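Local coordinates for enterochelin esterase (Salmonella enterica subsp. enterica serovar Typhimurium, PDB 3MGA), which probably hydrolyses the ester bonds of ferric enterobactin, the iron-loaded siderophore, so that the bacterium can release the iron, at residues R52-I57 and D104-F109; Q139-G144 and V149-M154; D62-A67 and G381-L386; A14-K19 and T78-W83. All coordinates share one frame; numbering follows the deposited sequence.

Interaction 1: residues R52-I57 and D104-F109; sequences RVWVYI and DVFAAF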
loop_
_atom_site.group_PDB
_atom_site.type_symbol
_atom_site.label_atom_id
_atom_site.label_comp_id
_atom_site.label_asym_id
_atom_site.label_seq_id
_atom_site.Cartn_x
_atom_site.Cartn_y
_atom_site.Cartn_z
ATOM N N ARG A 52 -4.900 26.855 10.098
ATOM C CA ARG A 52 -5.449 25.516 9.810
ATOM C C ARG A 52 -4.624 24.376 10.396
ATOM O O ARG A 52 -3.441 24.518 10.687
ATOM C CB ARG A 52 -5.542 25.284 8.294
ATOM C CG ARG A 52 -6.453 26.241 7.528
ATOM C CD ARG A 52 -7.929 26.056 7.872
ATOM N NE ARG A 52 -8.782 26.874 7.007
ATOM C CZ ARG A 52 -9.115 28.144 7.235
ATOM N NH1 ARG A 52 -8.677 28.787 8.314
ATOM N NH2 ARG A 52 -9.896 28.781 6.371
ATOM N N VAL A 53 -5.288 23.239 10.556
ATOM C CA VAL A 53 -4.675 22.003 11.032
ATOM C C VAL A 53 -5.451 20.919 10.299
ATOM O O VAL A 53 -6.406 20.356 10.834
ATOM C CB VAL A 53 -4.808 21.809 12.549
ATOM C CG1 VAL A 53 -4.052 20.572 12.966
ATOM C CG2 VAL A 53 -4.290 23.035 13.304
ATOM N N TRP A 54 -5.052 20.648 9.060
ATOM C CA TRP A 54 -5.751 19.668 8.234
ATOM C C TRP A 54 -5.490 18.244 8.712
ATOM O O TRP A 54 -4.380 17.896 9.120
ATOM C CB TRP A 54 -5.373 19.816 6.752
ATOM C CG TRP A 54 -5.537 21.232 6.205
ATOM C CD1 TRP A 54 -4.543 22.154 6.013
ATOM C CD2 TRP A 54 -6.756 21.877 5.812
ATOM N NE1 TRP A 54 -5.064 23.318 5.519
ATOM C CE2 TRP A 54 -6.419 23.179 5.383
ATOM C CE3 TRP A 54 -8.096 21.480 5.772
ATOM C CZ2 TRP A 54 -7.375 24.089 4.925
ATOM C CZ3 TRP A 54 -9.046 22.383 5.321
ATOM C CH2 TRP A 54 -8.680 23.675 4.904
ATOM N N VAL A 55 -6.534 17.431 8.680
ATOM C CA VAL A 55 -6.434 16.049 9.080
ATOM C C VAL A 55 -6.523 15.295 7.774
ATOM O O VAL A 55 -7.571 15.286 7.128
ATOM C CB VAL A 55 -7.571 15.678 10.054
ATOM C CG1 VAL A 55 -7.483 14.215 10.476
ATOM C CG2 VAL A 55 -7.522 16.608 11.286
ATOM N N TYR A 56 -5.405 14.710 7.357
ATOM C CA TYR A 56 -5.342 13.982 6.096
ATOM C C TYR A 56 -5.280 12.493 6.388
ATOM O O TYR A 56 -4.224 11.964 6.696
ATOM C CB TYR A 56 -4.122 14.436 5.296
ATOM C CG TYR A 56 -4.086 13.967 3.860
ATOM C CD1 TYR A 56 -4.675 14.726 2.846
ATOM C CD2 TYR A 56 -3.438 12.782 3.504
ATOM C CE1 TYR A 56 -4.638 14.313 1.517
ATOM C CE2 TYR A 56 -3.392 12.359 2.179
ATOM C CZ TYR A 56 -3.993 13.125 1.188
ATOM O OH TYR A 56 -3.944 12.709 -0.127
ATOM N N ILE A 57 -6.437 11.841 6.314
ATOM C CA ILE A 57 -6.565 10.416 6.570
ATOM C C ILE A 57 -6.794 9.715 5.237
ATOM O O ILE A 57 -7.741 10.033 4.521
ATOM C CB ILE A 57 -7.761 10.129 7.511
ATOM C CG1 ILE A 57 -7.672 10.985 8.782
ATOM C CG2 ILE A 57 -7.814 8.657 7.878
ATOM C CD1 ILE A 57 -8.847 10.816 9.733
ATOM N N ASP A 104 -5.109 30.184 2.080
ATOM C CA ASP A 104 -5.405 30.552 0.692
ATOM C C ASP A 104 -5.133 29.417 -0.302
ATOM O O ASP A 104 -4.749 29.673 -1.444
ATOM C CB ASP A 104 -4.595 31.801 0.292
ATOM C CG ASP A 104 -3.075 31.580 0.348
ATOM O OD1 ASP A 104 -2.621 30.534 0.870
ATOM O OD2 ASP A 104 -2.330 32.468 -0.135
ATOM N N VAL A 105 -5.340 28.172 0.124
ATOM C CA VAL A 105 -5.099 27.022 -0.750
ATOM C C VAL A 105 -6.405 26.509 -1.336
ATOM O O VAL A 105 -6.579 26.489 -2.553
ATOM C CB VAL A 105 -4.385 25.869 -0.009
ATOM C CG1 VAL A 105 -4.176 24.693 -0.946
ATOM C CG2 VAL A 105 -3.055 26.335 0.548
ATOM N N PHE A 106 -7.321 26.095 -0.469
ATOM C CA PHE A 106 -8.609 25.587 -0.918
ATOM C C PHE A 106 -9.655 26.688 -1.045
ATOM O O PHE A 106 -9.590 27.719 -0.368
ATOM C CB PHE A 106 -9.135 24.513 0.031
ATOM C CG PHE A 106 -8.263 23.289 0.114
ATOM C CD1 PHE A 106 -8.256 22.361 -0.918
ATOM C CD2 PHE A 106 -7.483 23.049 1.238
ATOM C CE1 PHE A 106 -7.468 21.224 -0.843
ATOM C CE2 PHE A 106 -6.698 21.916 1.322
ATOM C CZ PHE A 106 -6.688 20.997 0.280
ATOM N N ALA A 107 -10.619 26.455 -1.927
ATOM C CA ALA A 107 -11.709 27.389 -2.138
ATOM C C ALA A 107 -12.837 26.996 -1.197
ATOM O O ALA A 107 -12.734 25.998 -0.479
ATOM C CB ALA A 107 -12.178 27.340 -3.580
ATOM N N ALA A 108 -13.907 27.781 -1.191
ATOM C CA ALA A 108 -15.053 27.498 -0.337
ATOM C C ALA A 108 -15.852 26.330 -0.902
ATOM O O ALA A 108 -15.816 26.068 -2.104
ATOM C CB ALA A 108 -15.942 28.732 -0.214
ATOM N N PHE A 109 -16.555 25.624 -0.025
ATOM C CA PHE A 109 -17.388 24.498 -0.429
ATOM C C PHE A 109 -18.709 24.562 0.320
ATOM O O PHE A 109 -18.727 24.665 1.547
ATOM C CB PHE A 109 -16.704 23.157 -0.137
ATOM C CG PHE A 109 -15.371 22.987 -0.815
ATOM C CD1 PHE A 109 -15.299 22.650 -2.159
ATOM C CD2 PHE A 109 -14.188 23.137 -0.102
ATOM C CE1 PHE A 109 -14.071 22.491 -2.786
ATOM C CE2 PHE A 109 -12.957 22.975 -0.725
ATOM C CZ PHE A 109 -12.900 22.651 -2.067
#

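Interaction 2: residues Q139-G144 and V149-M154; sequences QSWRGG and VSALEM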
loop_
_atom_site.group_PDB
_atom_site.type_symbol
_atom_site.label_atom_id
_atom_site.label_comp_id
_atom_site.label_asym_id
_atom_site.label_seq_id
_atom_site.Cartn_x
_atom_site.Cartn_y
_atom_site.Cartn_z
ATOM N N GLN A 139 3.543 5.066 16.694
ATOM C CA GLN A 139 3.473 4.137 15.574
ATOM C C GLN A 139 3.440 4.939 14.284
ATOM O O GLN A 139 2.415 5.036 13.602
ATOM C CB GLN A 139 2.273 3.215 15.738
ATOM C CG GLN A 139 2.377 2.394 17.019
ATOM C CD GLN A 139 1.175 1.523 17.273
ATOM O OE1 GLN A 139 0.222 1.500 16.487
ATOM N NE2 GLN A 139 1.206 0.795 18.387
ATOM N N SER A 140 4.602 5.515 13.976
ATOM C CA SER A 140 4.800 6.352 12.806
ATOM C C SER A 140 5.959 5.850 11.941
ATOM O O SER A 140 6.775 5.033 12.382
ATOM C CB SER A 140 5.089 7.774 13.265
ATOM O OG SER A 140 4.005 8.272 14.035
ATOM N N TRP A 141 6.007 6.328 10.701
ATOM C CA TRP A 141 7.057 5.960 9.763
ATOM C C TRP A 141 7.086 6.957 8.604
ATOM O O TRP A 141 6.287 7.901 8.568
ATOM C CB TRP A 141 6.833 4.539 9.237
ATOM C CG TRP A 141 5.579 4.372 8.412
ATOM C CD1 TRP A 141 5.491 4.354 7.057
ATOM C CD2 TRP A 141 4.245 4.205 8.903
ATOM N NE1 TRP A 141 4.189 4.185 6.667
ATOM C CE2 TRP A 141 3.402 4.088 7.784
ATOM C CE3 TRP A 141 3.682 4.148 10.178
ATOM C CZ2 TRP A 141 2.025 3.917 7.901
ATOM C CZ3 TRP A 141 2.315 3.978 10.298
ATOM C CH2 TRP A 141 1.499 3.865 9.169
ATOM N N ARG A 142 8.029 6.764 7.687
ATOM C CA ARG A 142 8.154 7.609 6.511
ATOM C C ARG A 142 7.191 7.051 5.483
ATOM O O ARG A 142 7.327 5.902 5.064
ATOM C CB ARG A 142 9.584 7.580 5.972
ATOM C CG ARG A 142 10.645 8.078 6.951
ATOM C CD ARG A 142 10.324 9.471 7.494
ATOM N NE ARG A 142 10.071 10.460 6.440
ATOM C CZ ARG A 142 9.789 11.743 6.669
ATOM N NH1 ARG A 142 9.739 12.214 7.911
ATOM N NH2 ARG A 142 9.569 12.566 5.648
ATOM N N GLY A 143 6.225 7.863 5.068
ATOM C CA GLY A 143 5.192 7.412 4.138
ATOM C C GLY A 143 5.612 7.042 2.729
ATOM O O GLY A 143 4.875 6.342 2.029
ATOM N N GLY A 144 6.782 7.517 2.306
ATOM C CA GLY A 144 7.287 7.239 0.965
ATOM C C GLY A 144 7.008 8.365 -0.015
ATOM O O GLY A 144 7.747 8.550 -0.984
ATOM N N VAL A 149 3.960 9.765 8.526
ATOM C CA VAL A 149 2.555 9.436 8.749
ATOM C C VAL A 149 2.411 8.647 10.036
ATOM O O VAL A 149 3.405 8.238 10.627
ATOM C CB VAL A 149 1.986 8.588 7.597
ATOM C CG1 VAL A 149 1.866 9.421 6.338
ATOM C CG2 VAL A 149 2.863 7.343 7.372
ATOM N N SER A 150 1.169 8.430 10.461
ATOM C CA SER A 150 0.888 7.682 11.685
ATOM C C SER A 150 -0.178 6.619 11.444
ATOM O O SER A 150 -0.957 6.720 10.515
ATOM C CB SER A 150 0.494 8.640 12.797
ATOM O OG SER A 150 1.551 9.561 13.020
ATOM N N ALA A 151 -0.190 5.595 12.290
ATOM C CA ALA A 151 -1.108 4.477 12.143
ATOM C C ALA A 151 -2.286 4.497 13.115
ATOM O O ALA A 151 -2.128 4.746 14.320
ATOM C CB ALA A 151 -0.346 3.175 12.295
ATOM N N LEU A 152 -3.462 4.201 12.565
ATOM C CA LEU A 152 -4.702 4.130 13.325
ATOM C C LEU A 152 -5.427 2.860 12.920
ATOM O O LEU A 152 -5.557 2.564 11.728
ATOM C CB LEU A 152 -5.587 5.347 13.047
ATOM C CG LEU A 152 -6.891 5.418 13.852
ATOM C CD1 LEU A 152 -6.646 5.207 15.339
ATOM C CD2 LEU A 152 -7.604 6.750 13.601
ATOM N N GLU A 153 -5.895 2.111 13.908
ATOM C CA GLU A 153 -6.607 0.869 13.649
ATOM C C GLU A 153 -7.805 0.715 14.573
ATOM O O GLU A 153 -7.680 0.877 15.776
ATOM C CB GLU A 153 -5.687 -0.325 13.883
ATOM C CG GLU A 153 -4.373 -0.290 13.139
ATOM C CD GLU A 153 -3.616 -1.610 13.253
ATOM O OE1 GLU A 153 -2.583 -1.765 12.576
ATOM O OE2 GLU A 153 -4.071 -2.498 14.002
HETATM N N MSE A 154 -8.964 0.401 14.010
HETATM C CA MSE A 154 -10.152 0.176 14.826
HETATM C C MSE A 154 -10.027 -1.240 15.397
HETATM O O MSE A 154 -9.284 -2.055 14.854
HETATM C CB MSE A 154 -11.431 0.367 14.025
HETATM C CG MSE A 154 -11.745 1.819 13.658
HETATM SE SE MSE A 154 -11.889 3.055 15.183
HETATM C CE MSE A 154 -10.051 3.646 15.416
#

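Interaction 3: residues D62-A67 and G381-L386; sequences DHHQNA and GGHDAL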
loop_
_atom_site.group_PDB
_atom_site.type_symbol
_atom_site.label_atom_id
_atom_site.label_comp_id
_atom_site.label_asym_id
_atom_site.label_seq_id
_atom_site.Cartn_x
_atom_site.Cartn_y
_atom_site.Cartn_z
ATOM N N ASP A 62 -9.378 12.564 2.072
ATOM C CA ASP A 62 -8.558 12.967 0.919
ATOM C C ASP A 62 -9.363 12.989 -0.390
ATOM O O ASP A 62 -10.588 12.995 -0.373
ATOM C CB ASP A 62 -7.313 12.070 0.806
ATOM C CG ASP A 62 -7.651 10.603 0.565
ATOM O OD1 ASP A 62 -8.836 10.279 0.352
ATOM O OD2 ASP A 62 -6.722 9.765 0.592
ATOM N N HIS A 63 -8.663 13.006 -1.517
ATOM C CA HIS A 63 -9.296 13.046 -2.827
ATOM C C HIS A 63 -9.976 11.736 -3.234
ATOM O O HIS A 63 -10.815 11.739 -4.133
ATOM C CB HIS A 63 -8.258 13.398 -3.886
ATOM C CG HIS A 63 -7.220 12.337 -4.078
ATOM N ND1 HIS A 63 -7.338 11.350 -5.033
ATOM C CD2 HIS A 63 -6.060 12.096 -3.427
ATOM C CE1 HIS A 63 -6.287 10.553 -4.969
ATOM N NE2 HIS A 63 -5.497 10.984 -4.001
ATOM N N HIS A 64 -9.612 10.619 -2.605
ATOM C CA HIS A 64 -10.225 9.332 -2.949
ATOM C C HIS A 64 -11.727 9.306 -2.633
ATOM O O HIS A 64 -12.493 8.603 -3.297
ATOM C CB HIS A 64 -9.488 8.157 -2.280
ATOM C CG HIS A 64 -8.078 7.982 -2.759
ATOM N ND1 HIS A 64 -7.764 7.296 -3.912
ATOM C CD2 HIS A 64 -6.899 8.409 -2.244
ATOM C CE1 HIS A 64 -6.454 7.306 -4.087
ATOM N NE2 HIS A 64 -5.906 7.979 -3.091
ATOM N N GLN A 65 -12.144 10.071 -1.625
ATOM C CA GLN A 65 -13.561 10.166 -1.264
ATOM C C GLN A 65 -14.133 11.517 -1.692
ATOM O O GLN A 65 -15.249 11.859 -1.297
ATOM C CB GLN A 65 -13.749 10.021 0.254
ATOM C CG GLN A 65 -13.310 8.695 0.837
ATOM C CD GLN A 65 -14.120 7.520 0.324
ATOM O OE1 GLN A 65 -13.674 6.378 0.385
ATOM N NE2 GLN A 65 -15.304 7.794 -0.194
ATOM N N ASN A 66 -13.390 12.274 -2.507
ATOM C CA ASN A 66 -13.828 13.619 -2.925
ATOM C C ASN A 66 -14.345 14.387 -1.723
ATOM O O ASN A 66 -15.364 15.065 -1.791
ATOM C CB ASN A 66 -14.902 13.553 -4.018
ATOM C CG ASN A 66 -14.346 13.127 -5.353
ATOM O OD1 ASN A 66 -13.135 13.164 -5.575
ATOM N ND2 ASN A 66 -15.229 12.746 -6.266
ATOM N N ALA A 67 -13.626 14.263 -0.616
ATOM C CA ALA A 67 -14.019 14.903 0.620
ATOM C C ALA A 67 -13.607 16.362 0.651
ATOM O O ALA A 67 -12.574 16.747 0.088
ATOM C CB ALA A 67 -13.405 14.161 1.810
ATOM N N GLY A 381 -10.509 -0.178 3.940
ATOM C CA GLY A 381 -9.400 0.768 3.980
ATOM C C GLY A 381 -9.200 1.275 2.559
ATOM O O GLY A 381 -10.056 1.038 1.698
ATOM N N GLY A 382 -8.072 1.934 2.288
ATOM C CA GLY A 382 -7.835 2.483 0.953
ATOM C C GLY A 382 -6.491 2.262 0.283
ATOM O O GLY A 382 -5.878 1.204 0.410
ATOM N N HIS A 383 -6.070 3.273 -0.475
ATOM C CA HIS A 383 -4.806 3.273 -1.217
ATOM C C HIS A 383 -3.761 3.570 -0.141
ATOM O O HIS A 383 -3.149 4.639 -0.112
ATOM C CB HIS A 383 -4.881 4.372 -2.281
ATOM C CG HIS A 383 -3.898 4.220 -3.395
ATOM N ND1 HIS A 383 -4.138 3.405 -4.480
ATOM C CD2 HIS A 383 -2.697 4.801 -3.616
ATOM C CE1 HIS A 383 -3.115 3.474 -5.312
ATOM N NE2 HIS A 383 -2.230 4.319 -4.815
ATOM N N ASP A 384 -3.535 2.586 0.719
ATOM C CA ASP A 384 -2.728 2.791 1.907
ATOM C C ASP A 384 -1.750 1.638 2.188
ATOM O O ASP A 384 -2.169 0.499 2.328
ATOM C CB ASP A 384 -3.770 2.921 3.031
ATOM C CG ASP A 384 -3.232 3.516 4.307
ATOM O OD1 ASP A 384 -2.044 3.351 4.655
ATOM O OD2 ASP A 384 -4.063 4.134 4.994
ATOM N N ALA A 385 -0.456 1.939 2.279
ATOM C CA ALA A 385 0.572 0.898 2.557
ATOM C C ALA A 385 0.430 0.222 3.944
ATOM O O ALA A 385 0.925 -0.878 4.147
ATOM C CB ALA A 385 1.981 1.456 2.375
ATOM N N LEU A 386 -0.228 0.876 4.892
ATOM C CA LEU A 386 -0.451 0.265 6.194
ATOM C C LEU A 386 -1.355 -0.966 6.014
ATOM O O LEU A 386 -1.162 -1.985 6.668
ATOM C CB LEU A 386 -1.085 1.253 7.157
ATOM C CG LEU A 386 -1.366 0.754 8.574
ATOM C CD1 LEU A 386 -0.071 0.542 9.306
ATOM C CD2 LEU A 386 -2.239 1.759 9.311
#

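Interaction 4: residues A14-K19 and T78-W83; sequences AWWRTK and TDVWRW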
loop_
_atom_site.group_PDB
_atom_site.type_symbol
_atom_site.label_atom_id
_atom_site.label_comp_id
_atom_site.label_asym_id
_atom_site.label_seq_id
_atom_site.Cartn_x
_atom_site.Cartn_y
_atom_site.Cartn_z
ATOM N N ALA A 14 -1.456 18.138 32.774
ATOM C CA ALA A 14 -1.939 16.848 33.271
ATOM C C ALA A 14 -2.984 16.233 32.335
ATOM O O ALA A 14 -3.132 15.010 32.273
ATOM C CB ALA A 14 -2.517 17.009 34.674
ATOM N N TRP A 15 -3.712 17.083 31.617
ATOM C CA TRP A 15 -4.730 16.625 30.681
ATOM C C TRP A 15 -4.078 16.019 29.435
ATOM O O TRP A 15 -4.556 15.013 28.913
ATOM C CB TRP A 15 -5.662 17.774 30.303
ATOM C CG TRP A 15 -6.777 17.373 29.404
ATOM C CD1 TRP A 15 -7.986 16.862 29.777
ATOM C CD2 TRP A 15 -6.799 17.461 27.978
ATOM N NE1 TRP A 15 -8.759 16.622 28.668
ATOM C CE2 TRP A 15 -8.052 16.980 27.548
ATOM C CE3 TRP A 15 -5.875 17.896 27.017
ATOM C CZ2 TRP A 15 -8.410 16.920 26.200
ATOM C CZ3 TRP A 15 -6.231 17.838 25.677
ATOM C CH2 TRP A 15 -7.487 17.354 25.282
ATOM N N TRP A 16 -2.993 16.634 28.960
ATOM C CA TRP A 16 -2.272 16.109 27.791
ATOM C C TRP A 16 -1.603 14.759 28.071
ATOM O O TRP A 16 -1.399 13.961 27.152
ATOM C CB TRP A 16 -1.239 17.110 27.259
ATOM C CG TRP A 16 -1.840 18.239 26.483
ATOM C CD1 TRP A 16 -1.913 19.549 26.851
ATOM C CD2 TRP A 16 -2.483 18.145 25.208
ATOM N NE1 TRP A 16 -2.540 20.282 25.872
ATOM C CE2 TRP A 16 -2.906 19.440 24.856
ATOM C CE3 TRP A 16 -2.734 17.088 24.324
ATOM C CZ2 TRP A 16 -3.568 19.711 23.656
ATOM C CZ3 TRP A 16 -3.395 17.356 23.134
ATOM C CH2 TRP A 16 -3.804 18.656 22.812
ATOM N N ARG A 17 -1.267 14.517 29.339
ATOM C CA ARG A 17 -0.641 13.263 29.773
ATOM C C ARG A 17 -1.530 12.046 29.512
ATOM O O ARG A 17 -1.026 10.948 29.283
ATOM C CB ARG A 17 -0.310 13.341 31.266
ATOM C CG ARG A 17 0.819 14.300 31.614
ATOM C CD ARG A 17 2.196 13.674 31.408
ATOM N NE ARG A 17 2.450 12.611 32.388
ATOM C CZ ARG A 17 3.602 11.953 32.523
ATOM N NH1 ARG A 17 4.645 12.237 31.746
ATOM N NH2 ARG A 17 3.717 11.008 33.450
ATOM N N THR A 18 -2.847 12.245 29.555
ATOM C CA THR A 18 -3.812 11.160 29.325
ATOM C C THR A 18 -3.994 10.833 27.839
ATOM O O THR A 18 -4.539 9.781 27.488
ATOM C CB THR A 18 -5.198 11.501 29.926
ATOM O OG1 THR A 18 -5.742 12.660 29.277
ATOM C CG2 THR A 18 -5.087 11.751 31.433
ATOM N N LYS A 19 -3.550 11.738 26.972
ATOM C CA LYS A 19 -3.663 11.538 25.528
ATOM C C LYS A 19 -2.459 10.809 24.929
ATOM O O LYS A 19 -1.314 11.262 25.038
ATOM C CB LYS A 19 -3.946 12.867 24.811
ATOM C CG LYS A 19 -5.440 13.238 24.757
ATOM C CD LYS A 19 -6.160 13.131 26.098
ATOM C CE LYS A 19 -7.663 13.328 25.928
ATOM N NZ LYS A 19 -8.411 13.108 27.201
ATOM N N THR A 78 -7.572 27.462 24.899
ATOM C CA THR A 78 -6.481 26.492 25.065
ATOM C C THR A 78 -5.699 26.211 23.780
ATOM O O THR A 78 -6.094 26.626 22.693
ATOM C CB THR A 78 -7.029 25.142 25.561
ATOM O OG1 THR A 78 -7.988 24.646 24.620
ATOM C CG2 THR A 78 -7.687 25.287 26.916
ATOM N N ASP A 79 -4.587 25.491 23.928
ATOM C CA ASP A 79 -3.746 25.100 22.791
ATOM C C ASP A 79 -4.195 23.747 22.222
ATOM O O ASP A 79 -3.417 23.060 21.559
ATOM C CB ASP A 79 -2.270 25.020 23.207
ATOM C CG ASP A 79 -1.993 23.912 24.228
ATOM O OD1 ASP A 79 -2.941 23.214 24.647
ATOM O OD2 ASP A 79 -0.815 23.743 24.611
ATOM N N VAL A 80 -5.443 23.368 22.489
ATOM C CA VAL A 80 -5.969 22.098 22.029
ATOM C C VAL A 80 -6.784 22.246 20.760
ATOM O O VAL A 80 -7.724 23.041 20.711
ATOM C CB VAL A 80 -6.906 21.459 23.075
ATOM C CG1 VAL A 80 -7.437 20.124 22.558
ATOM C CG2 VAL A 80 -6.195 21.276 24.407
ATOM N N TRP A 81 -6.395 21.494 19.734
ATOM C CA TRP A 81 -7.128 21.444 18.478
ATOM C C TRP A 81 -7.793 20.071 18.468
ATOM O O TRP A 81 -7.248 19.103 18.992
ATOM C CB TRP A 81 -6.223 21.629 17.267
ATOM C CG TRP A 81 -5.669 23.005 17.116
ATOM C CD1 TRP A 81 -4.637 23.550 17.818
ATOM C CD2 TRP A 81 -6.072 23.996 16.162
ATOM N NE1 TRP A 81 -4.389 24.828 17.383
ATOM C CE2 TRP A 81 -5.254 25.126 16.365
ATOM C CE3 TRP A 81 -7.053 24.045 15.169
ATOM C CZ2 TRP A 81 -5.382 26.291 15.606
ATOM C CZ3 TRP A 81 -7.184 25.198 14.417
ATOM C CH2 TRP A 81 -6.352 26.308 14.640
ATOM N N ARG A 82 -8.965 19.991 17.857
ATOM C CA ARG A 82 -9.733 18.769 17.857
ATOM C C ARG A 82 -10.516 18.608 16.573
ATOM O O ARG A 82 -10.855 19.582 15.905
ATOM C CB ARG A 82 -10.707 18.835 19.046
ATOM C CG ARG A 82 -11.696 17.680 19.180
ATOM C CD ARG A 82 -12.677 17.938 20.322
ATOM N NE ARG A 82 -13.468 19.149 20.096
ATOM C CZ ARG A 82 -14.348 19.654 20.960
ATOM N NH1 ARG A 82 -14.563 19.066 22.134
ATOM N NH2 ARG A 82 -15.011 20.766 20.652
ATOM N N TRP A 83 -10.802 17.357 16.242
ATOM C CA TRP A 83 -11.590 17.020 15.070
ATOM C C TRP A 83 -12.002 15.567 15.205
ATOM O O TRP A 83 -11.207 14.723 15.602
ATOM C CB TRP A 83 -10.804 17.245 13.778
ATOM C CG TRP A 83 -11.594 16.936 12.552
ATOM C CD1 TRP A 83 -12.430 17.779 11.879
ATOM C CD2 TRP A 83 -11.627 15.690 11.852
ATOM N NE1 TRP A 83 -12.984 17.134 10.800
ATOM C CE2 TRP A 83 -12.509 15.848 10.761
ATOM C CE3 TRP A 83 -10.998 14.452 12.041
ATOM C CZ2 TRP A 83 -12.779 14.813 9.860
ATOM C CZ3 TRP A 83 -11.261 13.422 11.137
ATOM C CH2 TRP A 83 -12.141 13.613 10.061
#

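Interaction 1: residues R52-I57 and D104-F109
W54 and F106 both hold CG anti to their own carbonyl carbon and beside the backbone N, with chi1 of -53° and -63°. The two side chains slide past each other in opposite directions. They meet as a T-shaped, edge-to-face pair. The edge of the F106 ring points at one face of the W54 six-membered ring. The centroids lie 5.2 Å apart and the planes stand at 71°. The leading atom of the edge is CD2 of F106, which comes to 3.8 Å from CZ2 of W54. It is almost as near to CH2 of the same indole. R52 backs the opposite face of W54, where its CB lies offset toward the rim. The indole is thus held between an aliphatic carbon and an aromatic edge. The F106 ring has V105 CG1 over the centre of one face. The contact is small and apolar, and both residues are partly exposed. W54 lies on strand 52-57, an outermost strand of a four-stranded antiparallel sheet. F106 comes from the loop that runs from strand 92-100 to helix 117-127. W124 of that helix makes another edge-to-face pair with F106, and L127 touches both W54 and F106. P69 also meets both side chains. The pair thus joins the edge strand 52-57 to the loop leading into helix 117-127, with strand 92-100 alongside in the sheet.

Interaction 2: residues Q139-G144 and V149-M154
W141 and V149 are a hydrogen-bonded pair in the antiparallel beta hairpin of strands 140-142 and 148-153. V149 N gives to W141 O at 3.0 Å, and W141 N to V149 O at 3.2 Å. A151 N adds a bond to Q139 O. Between these, S140 and S150 form a non-hydrogen-bonded pair. Their side chains add a polar link, S150 OG donating to S140 OG at 3.0 Å. Each serine also reaches outside the hairpin, S140 OG to N137 O and S150 OG to D134 N.

The apolar contacts lie on the other face of the sheet. W141 has CG between its backbone N and carbonyl carbon (chi1 65°), which lays the indole across strand 148-153. CG2 of V149 sits over the ring face in a CH-pi contact, 3.6 Å from the centroid of the five-membered ring and 22° off its normal. A151 CB comes instead to the indole edge, near the ring plane, 3.4 Å from CZ3 of W141. L386 of helix 385-399 packs on both W141 and A151. The two faces thus differ in chemistry: hydroxyls tie the serine face to the preceding loop, while the indole face offers an apolar surface to the esterase domain.

Interaction 3: residues D62-A67 and G381-L386
Both segments turn here, H64 in an Asx turn begun by D62 and H383 at the centre of an inverse gamma turn, but their backbones stay apart: the nearest CA atoms, of H64 and G382, are 8.2 Å apart. The H64 side chain ends on H383. Its CE1 lies 3.8 Å from H383 CB, and its NE2 is about as close to that carbon. The imidazole planes are near parallel, at 22°, but slid apart with centroids 5.5 Å apart, so the rings barely overlap. D62 OD1 accepts from H64 N at 3.1 Å and is met from above the carboxylate plane. This bond helps fix the turn that carries H64. H63 CE1 lies over one face of the H64 ring, toward its rim.

Beyond H383, D384 caps helix 385-399: its OD1 accepts from L386 N at 3.1 Å, and also from S94 OG. H383 ND1 is hydrogen-bonded to E353 OE2. The H383 side chain touches S289, in a GxSxG sequence that fits a nucleophile elbow. H383 NE2 makes a weak hydrogen bond to a bound glycerol. This grouping is consistent with the Ser-His-acid triad of an alpha/beta hydrolase, with a loop of the N-terminal domain set against the histidine.

Interaction 4: residues A14-K19 and T78-W83
W16 of the N-terminal helix 13-17 turns its indole N-H toward D79, just before strand 80-87, an inner strand of a four-stranded antiparallel sheet. The helix packs on this sheet, one of two in the N-terminal domain, which belongs to the E-set clan and is probably an immunoglobulin-like sandwich. W16 and D79 slide past each other in opposite directions, with ring and carboxylate planes 69° apart. D79 has CG between its backbone N and carbonyl carbon (chi1 65°), which swings the carboxylate back toward the helix. Its OD1 lies at the indole edge, near the ring plane, while its OD2 forms a salt bridge to R39 of strand 32-39. The carboxylate thus joins the helix to a neighbouring strand, and the arginine would probably help to hold it ionised.

The second partner is V80, which points its side chain at both tryptophans. W15 and V80 approach from opposite directions, and V80 CG2 comes 3.7 Å from W15 CZ3. V80 CG1 lies 3.9 Å from W15 CH2 and equally near to W16 CH2. W15 also places CZ3 over the centre of one face of W16. W37 of strand 32-39 meets W15 edge-to-face. At the polar end, W16 NE1 donates to D79 OD1 at 3.2 Å, on the syn side of the carboxylate.

How the interactions relate
Interactions 1, 2 and 4 belong to the N-terminal part, and interaction 3 joins that part to the esterase domain. Along the chain, the segments of interactions 1 and 4 alternate, and both close before interaction 2 opens. Interaction 2 is nested inside the loop closed by interaction 3. Interactions 1 and 2 reach the same antiparallel sheet, at its outermost strands 52-57 and 140-142, with centres 21 Å apart. Interaction 4 rests on the other four-stranded sheet. The two sheets pack together where V53, V55 and I57 meet W81 and W83. Interaction 1 touches interaction 3 through Y56 and D62, and interaction 2 through L386. The N-terminal sheets thus connect, through packed side chains, to the probable catalytic region.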